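Local atomic coordinates of beta-lactamase-like protein (Novosphingobium pentaromativorans US6-1, PDB entry 6AUF), a protein that probably hydrolyses beta-lactam antibiotics as a zinc-dependent metallo-beta-lactamase of the B3 type, with two zinc ions bound in its active site. Residues S132-L137 with V158-V163. Numbering follows the deposited sequence.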
loop_
_atom_site.group_PDB
_atom_site.type_symbol
_atom_site.label_atom_id
_atom_site.label_comp_id
_atom_site.label_asym_id
_atom_site.label_seq_id
_atom_site.Cartn_x
_atom_site.Cartn_y
_atom_site.Cartn_z
ATOM N N SER A 132 3.359 -2.956 14.562
ATOM C CA SER A 132 3.633 -1.520 14.530
ATOM C C SER A 132 2.450 -0.682 14.039
ATOM O O SER A 132 2.463 0.548 14.204
ATOM C CB SER A 132 4.847 -1.266 13.649
ATOM O OG SER A 132 5.943 -2.033 14.109
ATOM N N ALA A 133 1.433 -1.307 13.438
ATOM C CA ALA A 133 0.259 -0.588 12.978
ATOM C C ALA A 133 -0.960 -0.781 13.866
ATOM O O ALA A 133 -1.861 0.061 13.829
ATOM C CB ALA A 133 -0.092 -1.007 11.540
ATOM N N ARG A 134 -0.990 -1.835 14.686
ATOM C CA ARG A 134 -2.218 -2.233 15.373
ATOM C C ARG A 134 -2.857 -1.075 16.135
ATOM O O ARG A 134 -4.063 -0.836 16.017
ATOM C CB ARG A 134 -1.932 -3.406 16.317
ATOM C CG ARG A 134 -3.183 -4.128 16.780
ATOM C CD ARG A 134 -2.946 -4.867 18.066
ATOM N NE ARG A 134 -2.258 -3.991 19.001
ATOM C CZ ARG A 134 -2.869 -3.128 19.802
ATOM N NH1 ARG A 134 -4.191 -3.039 19.789
ATOM N NH2 ARG A 134 -2.158 -2.356 20.618
ATOM N N GLN A 135 -2.066 -0.351 16.936
ATOM C CA GLN A 135 -2.631 0.703 17.777
ATOM C C GLN A 135 -3.432 1.711 16.958
ATOM O O GLN A 135 -4.580 2.018 17.292
ATOM C CB GLN A 135 -1.524 1.408 18.554
ATOM C CG GLN A 135 -1.114 0.666 19.794
ATOM C CD GLN A 135 -2.159 0.756 20.886
ATOM O OE1 GLN A 135 -2.328 -0.172 21.683
ATOM N NE2 GLN A 135 -2.860 1.887 20.940
ATOM N N VAL A 136 -2.838 2.258 15.895
ATOM C CA VAL A 136 -3.560 3.219 15.059
ATOM C C VAL A 136 -4.816 2.581 14.474
ATOM O O VAL A 136 -5.920 3.122 14.590
ATOM C CB VAL A 136 -2.646 3.769 13.950
ATOM C CG1 VAL A 136 -3.471 4.534 12.925
ATOM C CG2 VAL A 136 -1.532 4.654 14.543
ATOM N N LEU A 137 -4.663 1.415 13.843
ATOM C CA LEU A 137 -5.799 0.735 13.220
ATOM C C LEU A 137 -6.961 0.548 14.192
ATOM O O LEU A 137 -8.122 0.751 13.825
ATOM C CB LEU A 137 -5.347 -0.617 12.668
ATOM C CG LEU A 137 -5.176 -0.695 11.161
ATOM C CD1 LEU A 137 -4.780 0.659 10.632
ATOM C CD2 LEU A 137 -4.149 -1.749 10.799
ATOM N N VAL A 158 -11.083 -0.113 13.648
ATOM C CA VAL A 158 -11.347 -1.500 13.292
ATOM C C VAL A 158 -10.639 -2.372 14.321
ATOM O O VAL A 158 -9.688 -1.937 14.975
ATOM C CB VAL A 158 -10.842 -1.816 11.867
ATOM C CG1 VAL A 158 -9.665 -2.760 11.924
ATOM C CG2 VAL A 158 -11.955 -2.388 11.014
ATOM N N HIS A 159 -11.102 -3.613 14.473
ATOM C CA HIS A 159 -10.412 -4.583 15.315
ATOM C C HIS A 159 -9.496 -5.444 14.457
ATOM O O HIS A 159 -9.927 -5.988 13.432
ATOM C CB HIS A 159 -11.383 -5.476 16.083
ATOM C CG HIS A 159 -10.700 -6.512 16.921
ATOM N ND1 HIS A 159 -9.678 -6.206 17.796
ATOM C CD2 HIS A 159 -10.879 -7.852 17.008
ATOM C CE1 HIS A 159 -9.260 -7.311 18.386
ATOM N NE2 HIS A 159 -9.973 -8.324 17.928
ATOM N N VAL A 160 -8.238 -5.566 14.880
ATOM C CA VAL A 160 -7.249 -6.387 14.191
ATOM C C VAL A 160 -7.360 -7.812 14.723
ATOM O O VAL A 160 -7.055 -8.077 15.891
ATOM C CB VAL A 160 -5.835 -5.832 14.375
ATOM C CG1 VAL A 160 -4.811 -6.811 13.830
ATOM C CG2 VAL A 160 -5.706 -4.490 13.675
ATOM N N ALA A 161 -7.789 -8.732 13.855
ATOM C CA ALA A 161 -8.042 -10.110 14.263
ATOM C C ALA A 161 -6.749 -10.897 14.399
ATOM O O ALA A 161 -6.567 -11.649 15.362
ATOM C CB ALA A 161 -8.968 -10.791 13.257
ATOM N N ARG A 162 -5.845 -10.746 13.434
ATOM C CA ARG A 162 -4.532 -11.373 13.487
ATOM C C ARG A 162 -3.469 -10.290 13.438
ATOM O O ARG A 162 -3.375 -9.540 12.459
ATOM C CB ARG A 162 -4.323 -12.365 12.339
ATOM C CG ARG A 162 -3.043 -13.158 12.526
ATOM C CD ARG A 162 -2.657 -14.043 11.359
ATOM N NE ARG A 162 -1.301 -14.536 11.567
ATOM C CZ ARG A 162 -0.489 -14.976 10.617
ATOM N NH1 ARG A 162 0.740 -15.385 10.938
ATOM N NH2 ARG A 162 -0.892 -14.997 9.357
ATOM N N VAL A 163 -2.662 -10.206 14.476
ATOM C CA VAL A 163 -1.612 -9.203 14.514
ATOM C C VAL A 163 -0.282 -9.878 14.204
ATOM O O VAL A 163 0.038 -10.940 14.756
ATOM C CB VAL A 163 -1.609 -8.460 15.857
ATOM C CG1 VAL A 163 -2.506 -9.182 16.839
ATOM C CG2 VAL A 163 -0.205 -8.257 16.350
#
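R134 meets V160 with the aliphatic part of its side chain. Its CG lies 4.0 Å from CB of V160 and equally near V160 CG2. CG stands anti to the R134 backbone N (chi1 -164°), and this carries the methylenes across V160. Farther out, R134 CD comes within 4.4 Å of V163 CB, at the exposed end of the contact. The chain then bends at chi3, and the guanidinium turns away from the valines. Its NH1 forms a salt bridge with E138, one turn on in the same helix. E138 also accepts a hydrogen bond from the backbone N of V160, so one carboxylate links the arginine to the backbone of 158-163.

L137 makes the deeper part of the contact. Its CB packs on CG2 of V160 at 4.0 Å, so this one methyl touches both R134 and L137. The L137 backbone O accepts a hydrogen bond from V158 N (3.1 Å), which ties the helix backbone to the start of 158-163. L137 and V158 also rest on strand 126-130, through A129 and I127.

The contact belongs to a beta-alpha-beta unit: strand 126-130, helix 131-139 and the parallel edge strand 162-164. Such crossovers are part of the alpha-beta/beta-alpha sandwich of the metallo-beta-lactamase fold.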